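Side-chain contacts in exopolygalacturonase (Yersinia enterocolitica, PDB 2UVF), which hydrolyses polygalacturonic acid, the backbone of pectin, from its chain ends as a family 28 glycoside hydrolase, probably releasing digalacturonic acid: residues S89-K92 / P93-H97; V391-N395 / N396-T400. All blocks are in the same frame, centred on the assembly; numbering follows the deposited sequence.

Contact 1: residues S89-K92 / P93-H97. With NI (nickel (II) ion), chain J; SO4 (sulfate ion), chain G.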
ATOM      1  N   SER A  89       3.715  -3.707  16.306  1.00 30.08           N
ATOM      2  CA  SER A  89       3.052  -2.986  15.209  1.00 28.62           C
ATOM      3  C   SER A  89       3.046  -1.477  15.465  1.00 28.68           C
ATOM      4  O   SER A  89       2.615  -1.058  16.547  1.00 28.06           O
ATOM      5  CB  SER A  89       1.622  -3.496  15.047  1.00 28.77           C
ATOM      6  OG  SER A  89       0.801  -2.572  14.342  1.00 27.54           O
ATOM      7  N   PRO A  90       3.539  -0.664  14.489  1.00 27.74           N
ATOM      8  CA  PRO A  90       3.381   0.785  14.551  1.00 27.86           C
ATOM      9  C   PRO A  90       1.937   1.269  14.335  1.00 27.52           C
ATOM     10  O   PRO A  90       1.596   2.370  14.782  1.00 28.16           O
ATOM     11  CB  PRO A  90       4.275   1.294  13.398  1.00 27.77           C
ATOM     12  CG  PRO A  90       4.271   0.190  12.420  1.00 28.27           C
ATOM     13  CD  PRO A  90       4.309  -1.060  13.294  1.00 28.01           C
ATOM     14  N   ALA A  91       1.126   0.471  13.636  1.00 26.74           N
ATOM     15  CA  ALA A  91      -0.282   0.781  13.404  1.00 26.43           C
ATOM     16  C   ALA A  91      -1.158   0.641  14.651  1.00 26.34           C
ATOM     17  O   ALA A  91      -2.105   1.406  14.824  1.00 27.39           O
ATOM     18  CB  ALA A  91      -0.836  -0.098  12.309  1.00 26.01           C
ATOM     19  N   LYS A  92      -0.851  -0.338  15.494  1.00 25.50           N
ATOM     20  CA  LYS A  92      -1.715  -0.756  16.590  1.00 25.09           C
ATOM     21  C   LYS A  92      -2.056   0.289  17.653  1.00 24.84           C
ATOM     22  O   LYS A  92      -3.206   0.367  18.043  1.00 24.93           O
ATOM     23  CB  LYS A  92      -1.184  -2.038  17.252  1.00 25.26           C
ATOM     24  CG  LYS A  92      -2.064  -2.608  18.358  1.00 25.20           C
ATOM     25  CD  LYS A  92      -3.478  -2.922  17.890  1.00 26.13           C
ATOM     26  CE  LYS A  92      -4.159  -3.904  18.834  1.00 27.62           C
ATOM     27  NZ  LYS A  92      -3.503  -3.862  20.161  1.00 30.42           N
ATOM     28  N   PRO A  93      -1.077   1.079  18.149  1.00 25.18           N
ATOM     29  CA  PRO A  93      -1.514   2.158  19.053  1.00 24.50           C
ATOM     30  C   PRO A  93      -2.529   3.142  18.421  1.00 24.11           C
ATOM     31  O   PRO A  93      -3.395   3.679  19.132  1.00 23.03           O
ATOM     32  CB  PRO A  93      -0.209   2.874  19.414  1.00 24.42           C
ATOM     33  CG  PRO A  93       0.761   2.474  18.360  1.00 25.73           C
ATOM     34  CD  PRO A  93       0.396   1.071  17.994  1.00 25.76           C
ATOM     35  N   TYR A  94      -2.409   3.375  17.108  1.00 23.62           N
ATOM     36  CA  TYR A  94      -3.375   4.185  16.359  1.00 22.71           C
ATOM     37  C   TYR A  94      -4.713   3.499  16.219  1.00 22.70           C
ATOM     38  O   TYR A  94      -5.741   4.134  16.318  1.00 23.60           O
ATOM     39  CB  TYR A  94      -2.815   4.566  14.987  1.00 21.79           C
ATOM     40  CG  TYR A  94      -1.760   5.641  15.082  1.00 22.03           C
ATOM     41  CD1 TYR A  94      -2.101   6.996  15.043  1.00 18.62           C
ATOM     42  CD2 TYR A  94      -0.423   5.301  15.222  1.00 22.71           C
ATOM     43  CE1 TYR A  94      -1.130   7.983  15.139  1.00 22.70           C
ATOM     44  CE2 TYR A  94       0.558   6.276  15.340  1.00 23.11           C
ATOM     45  CZ  TYR A  94       0.215   7.608  15.286  1.00 24.17           C
ATOM     46  OH  TYR A  94       1.230   8.547  15.405  1.00 21.75           O
ATOM     47  N   ILE A  95      -4.699   2.197  15.985  1.00 22.85           N
ATOM     48  CA  ILE A  95      -5.923   1.419  15.901  1.00 23.17           C
ATOM     49  C   ILE A  95      -6.673   1.419  17.231  1.00 23.37           C
ATOM     50  O   ILE A  95      -7.902   1.537  17.260  1.00 22.79           O
ATOM     51  CB  ILE A  95      -5.642  -0.047  15.421  1.00 23.61           C
ATOM     52  CG1 ILE A  95      -5.160  -0.030  13.962  1.00 23.21           C
ATOM     53  CG2 ILE A  95      -6.887  -0.978  15.670  1.00 23.28           C
ATOM     54  CD1 ILE A  95      -4.322  -1.228  13.572  1.00 21.75           C
ATOM     55  N   ASP A  96      -5.946   1.307  18.341  1.00 22.88           N
ATOM     56  CA  ASP A  96      -6.627   1.287  19.632  1.00 22.72           C
ATOM     57  C   ASP A  96      -7.256   2.625  19.928  1.00 22.88           C
ATOM     58  O   ASP A  96      -8.387   2.705  20.384  1.00 23.25           O
ATOM     59  CB  ASP A  96      -5.658   0.969  20.735  1.00 23.43           C
ATOM     60  CG  ASP A  96      -5.297  -0.471  20.802  1.00 22.38           C
ATOM     61  OD1 ASP A  96      -5.818  -1.323  20.056  1.00 25.43           O
ATOM     62  OD2 ASP A  96      -4.450  -0.751  21.637  1.00 25.72           O
ATOM     63  N   HIS A  97      -6.518   3.690  19.643  1.00 23.44           N
ATOM     64  CA  HIS A  97      -6.981   5.023  19.941  1.00 23.57           C
ATOM     65  C   HIS A  97      -8.216   5.357  19.115  1.00 24.01           C
ATOM     66  O   HIS A  97      -9.102   6.096  19.566  1.00 23.24           O
ATOM     67  CB  HIS A  97      -5.859   6.039  19.749  1.00 24.65           C
ATOM     68  CG  HIS A  97      -6.338   7.450  19.817  1.00 25.12           C
ATOM     69  ND1 HIS A  97      -6.644   8.182  18.690  1.00 24.57           N
ATOM     70  CD2 HIS A  97      -6.643   8.234  20.874  1.00 25.52           C
ATOM     71  CE1 HIS A  97      -7.081   9.375  19.053  1.00 26.78           C
ATOM     72  NE2 HIS A  97      -7.104   9.430  20.373  1.00 27.13           N
TER
HETATM   73 NI    NI J1613      -7.706  11.065  21.574  1.00 32.95          NI
HETATM   74  S   SO4 G1610       3.855   7.126  13.564  1.00 83.05           S
HETATM   75  O1  SO4 G1610       4.669   5.930  13.803  1.00 82.61           O
HETATM   76  O2  SO4 G1610       3.667   7.823  14.834  1.00 83.29           O
HETATM   77  O3  SO4 G1610       4.466   8.047  12.606  1.00 82.31           O
HETATM   78  O4  SO4 G1610       2.578   6.700  13.015  1.00 83.26           O
HETATM   79  O   HOH W   1      -6.427  12.519  20.416  1.00 21.70           O
HETATM   80  O   HOH W   2      -9.617  11.113  20.284  1.00 25.68           O
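Lys92 and Asp96, one turn apart at the start of helix 92-100, lean across each other, Lys92 buried and Asp96 exposed. CG of Lys92 lies anti to the backbone N (chi1 -176°), and bends at chi2 and chi4 carry the end of the chain along the helix toward Asp96. Its CE passes 3.3 Å from OD1 of Asp96, and NZ forms a long salt bridge of 3.4 Å to the same OD1. The ammonium group has stronger partners before the turn, Asp86 and the backbone oxygen of Ser82 in helix 81-88, so Asp96 is an additional charge beside an existing pair. In the backbone, Asp96 N donates to Lys92 O and Ile95 N to Ala91 O, both at 2.9 Å. Ser89 caps the turn: its OG accepts from Lys92 N at 3.0 Å, with a bent N-H...O angle of 139°. Ala91 and Ile95 form the apolar side, CB to CD1 3.9 Å, and both rest on Tyr430 of the beta-helix. Tyr94 presents the edge of its ring to Pro90 O, 3.6 Å from CD2 and near the ring plane. Its hydroxyl is hydrogen-bonded to Asp284, and OH lies 2.6 Å from O2 of a sulfate, probably from the crystallisation liquor, which Arg288 also binds. His97 leads away from residues 89-92, and its NE2 binds a nickel ion at 2.1 Å together with two waters. Chemically, the helix start divides into an apolar and aromatic side, with a polar tip at the Tyr94 hydroxyl, against the glycosidase domain, and a charged side at Lys92. There Lys92 probably offsets the repulsion between Asp86 and Asp96, whose carboxylates come close, while the serine cap satisfies a first-turn N-H.

Contact 2: residues V391-N395 / N396-T400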
ATOM      1  N   VAL A 391       0.857 -10.449  -3.028  1.00 34.49           N
ATOM      2  CA  VAL A 391       1.409  -9.365  -2.197  1.00 33.44           C
ATOM      3  C   VAL A 391       0.626  -9.169  -0.868  1.00 33.05           C
ATOM      4  O   VAL A 391      -0.530  -9.533  -0.736  1.00 32.42           O
ATOM      5  CB  VAL A 391       1.582  -8.009  -2.982  1.00 33.09           C
ATOM      6  CG1 VAL A 391       2.226  -8.241  -4.377  1.00 33.93           C
ATOM      7  CG2 VAL A 391       0.259  -7.254  -3.133  1.00 32.55           C
ATOM      8  N   MET A 392       1.288  -8.609   0.126  1.00 32.66           N
ATOM      9  CA  MET A 392       0.726  -8.558   1.472  1.00 31.97           C
ATOM     10  C   MET A 392       1.223  -7.302   2.154  1.00 30.26           C
ATOM     11  O   MET A 392       2.397  -7.003   2.066  1.00 29.05           O
ATOM     12  CB  MET A 392       1.217  -9.766   2.249  1.00 32.20           C
ATOM     13  CG  MET A 392       0.397 -10.120   3.428  1.00 32.76           C
ATOM     14  SD  MET A 392       1.327 -11.311   4.410  1.00 33.21           S
ATOM     15  CE  MET A 392       1.152 -12.813   3.441  1.00 28.78           C
ATOM     16  N   VAL A 393       0.310  -6.553   2.771  1.00 29.20           N
ATOM     17  CA  VAL A 393       0.646  -5.379   3.557  1.00 27.42           C
ATOM     18  C   VAL A 393      -0.088  -5.422   4.903  1.00 27.78           C
ATOM     19  O   VAL A 393      -1.321  -5.395   4.958  1.00 27.35           O
ATOM     20  CB  VAL A 393       0.277  -4.076   2.796  1.00 28.10           C
ATOM     21  CG1 VAL A 393       0.408  -2.850   3.691  1.00 26.01           C
ATOM     22  CG2 VAL A 393       1.132  -3.898   1.551  1.00 25.93           C
ATOM     23  N   PHE A 394       0.676  -5.465   5.992  1.00 27.40           N
ATOM     24  CA  PHE A 394       0.096  -5.436   7.323  1.00 26.68           C
ATOM     25  C   PHE A 394       0.926  -4.609   8.297  1.00 26.15           C
ATOM     26  O   PHE A 394       2.122  -4.403   8.077  1.00 26.03           O
ATOM     27  CB  PHE A 394      -0.155  -6.860   7.851  1.00 27.15           C
ATOM     28  CG  PHE A 394       1.096  -7.683   8.115  1.00 26.12           C
ATOM     29  CD1 PHE A 394       1.537  -7.883   9.416  1.00 24.88           C
ATOM     30  CD2 PHE A 394       1.755  -8.350   7.071  1.00 26.08           C
ATOM     31  CE1 PHE A 394       2.645  -8.684   9.689  1.00 22.82           C
ATOM     32  CE2 PHE A 394       2.877  -9.157   7.327  1.00 25.47           C
ATOM     33  CZ  PHE A 394       3.324  -9.316   8.635  1.00 25.48           C
ATOM     34  N   ASN A 395       0.263  -4.118   9.341  1.00 25.51           N
ATOM     35  CA  ASN A 395       0.868  -3.265  10.376  1.00 25.42           C
ATOM     36  C   ASN A 395       1.459  -1.947   9.915  1.00 24.88           C
ATOM     37  O   ASN A 395       2.205  -1.316  10.654  1.00 25.33           O
ATOM     38  CB  ASN A 395       1.901  -4.041  11.212  1.00 25.42           C
ATOM     39  CG  ASN A 395       1.275  -5.190  11.965  1.00 27.56           C
ATOM     40  OD1 ASN A 395       0.047  -5.425  11.885  1.00 27.43           O
ATOM     41  ND2 ASN A 395       2.115  -5.955  12.664  1.00 30.68           N
ATOM     42  N   ASN A 396       1.103  -1.524   8.711  1.00 25.11           N
ATOM     43  CA  ASN A 396       1.603  -0.265   8.151  1.00 24.65           C
ATOM     44  C   ASN A 396       0.876   0.923   8.749  1.00 23.63           C
ATOM     45  O   ASN A 396      -0.289   0.833   9.069  1.00 24.67           O
ATOM     46  CB  ASN A 396       1.443  -0.254   6.617  1.00 25.02           C
ATOM     47  CG  ASN A 396       2.604  -0.917   5.868  1.00 24.11           C
ATOM     48  OD1 ASN A 396       3.060  -0.407   4.840  1.00 23.53           O
ATOM     49  ND2 ASN A 396       3.080  -2.041   6.366  1.00 25.96           N
ATOM     50  N   PHE A 397       1.579   2.031   8.930  1.00 23.36           N
ATOM     51  CA  PHE A 397       0.945   3.326   9.161  1.00 22.74           C
ATOM     52  C   PHE A 397       1.028   4.119   7.841  1.00 22.38           C
ATOM     53  O   PHE A 397       2.096   4.221   7.267  1.00 22.68           O
ATOM     54  CB  PHE A 397       1.655   4.071  10.306  1.00 22.14           C
ATOM     55  CG  PHE A 397       1.179   5.503  10.526  1.00 22.86           C
ATOM     56  CD1 PHE A 397       0.189   5.796  11.466  1.00 21.46           C
ATOM     57  CD2 PHE A 397       1.763   6.561   9.828  1.00 23.63           C
ATOM     58  CE1 PHE A 397      -0.225   7.100  11.676  1.00 20.82           C
ATOM     59  CE2 PHE A 397       1.348   7.869  10.033  1.00 21.80           C
ATOM     60  CZ  PHE A 397       0.356   8.137  10.955  1.00 20.90           C
ATOM     61  N   PHE A 398      -0.097   4.653   7.365  1.00 22.17           N
ATOM     62  CA  PHE A 398      -0.125   5.437   6.098  1.00 21.85           C
ATOM     63  C   PHE A 398      -0.577   6.868   6.365  1.00 21.59           C
ATOM     64  O   PHE A 398      -1.656   7.084   6.890  1.00 20.61           O
ATOM     65  CB  PHE A 398      -1.043   4.819   5.031  1.00 21.63           C
ATOM     66  CG  PHE A 398      -0.540   3.535   4.448  1.00 23.71           C
ATOM     67  CD1 PHE A 398       0.290   3.535   3.324  1.00 25.01           C
ATOM     68  CD2 PHE A 398      -0.913   2.313   5.001  1.00 22.72           C
ATOM     69  CE1 PHE A 398       0.758   2.323   2.780  1.00 22.49           C
ATOM     70  CE2 PHE A 398      -0.468   1.122   4.462  1.00 21.53           C
ATOM     71  CZ  PHE A 398       0.371   1.126   3.354  1.00 22.17           C
ATOM     72  N   ASP A 399       0.279   7.832   6.006  1.00 21.74           N
ATOM     73  CA  ASP A 399      -0.064   9.261   5.927  1.00 22.12           C
ATOM     74  C   ASP A 399       0.694   9.773   4.676  1.00 22.42           C
ATOM     75  O   ASP A 399       1.899  10.071   4.726  1.00 22.88           O
ATOM     76  CB  ASP A 399       0.371   9.995   7.217  1.00 21.51           C
ATOM     77  CG  ASP A 399      -0.271  11.345   7.371  1.00 22.49           C
ATOM     78  OD1 ASP A 399      -1.505  11.390   7.545  1.00 23.93           O
ATOM     79  OD2 ASP A 399       0.461  12.372   7.350  1.00 24.46           O
ATOM     80  N   THR A 400      -0.003   9.822   3.547  1.00 21.87           N
ATOM     81  CA  THR A 400       0.666   9.858   2.249  1.00 21.22           C
ATOM     82  C   THR A 400       0.206  11.061   1.426  1.00 21.29           C
ATOM     83  O   THR A 400      -0.854  11.614   1.666  1.00 20.77           O
ATOM     84  CB  THR A 400       0.428   8.524   1.474  1.00 21.08           C
ATOM     85  OG1 THR A 400      -0.976   8.314   1.305  1.00 21.97           O
ATOM     86  CG2 THR A 400       1.004   7.321   2.221  1.00 18.88           C
TER
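Val393 and Asn396 meet at about a right angle inside the bend between strands 391-394 and 397-399. The tight part is gathered round one methyl group. Chi1 of 171° sets CG1 of Val393 opposite the backbone N and points it into the bend, where it lies 3.6 Å from CG of Asn396, with the amide atoms OD1 and ND2 only slightly farther off. The same methyl reaches the edge of the Phe398 ring, near its plane, 4.0 Å from CZ. That ring stacks on His372 of the preceding coil and meets Phe431 of the next with nearly parallel planes, so aromatic rings follow one another through the interior. Ile383 and Phe385 of strand 383-386 also pack on Val393. Asn396 spans the corner: its ND2 donates to Phe394 O at 3.1 Å, an imperfect bond with an N-H...O angle of 140° and a donor 58° out of the carbonyl plane, while OD1 is hydrogen-bonded to His372. The outer side is looser in the sense that its side chains diverge. Phe394 and Phe397 point away from the bend, neither bringing its ring against the other segment, and Phe394 instead meets Phe427 of the next coil. This side is nevertheless buried. Asn395, with positive phi, turns the chain between the two strands, a backbone shape familiar from the tight corners of parallel beta-helices. Inside, then, a buried polar amide sits beside the Val393 methyl and the aromatic rings: both polar atoms of the Asn396 amide have partners, ND2 with Phe394 O and OD1 with His372, Asn429 accepts from its backbone N-H and donates to Val393 O, and the corner is thereby joined to the coils before and after it.

From the N terminus, the chain leaves helix 81-88, and contact 1 closes the short turn into helix 92-100 within the fibronectin type III domain. Nearly three hundred residues later, contact 2 closes a corner of the parallel beta-helix in the family 28 domain. The two follow in series, neither nested nor crossing, with centres about 12 Å apart. They touch directly: CG of Pro90 lies 3.1 Å from Asn395 O, CB of Ala91 is 3.4 Å from Asn396 O, and the Tyr94 ring meets that of Phe397 at about 50°. The helix start thus sits on the beta-helix corner, packing the N-terminal domain against the glycosidase domain.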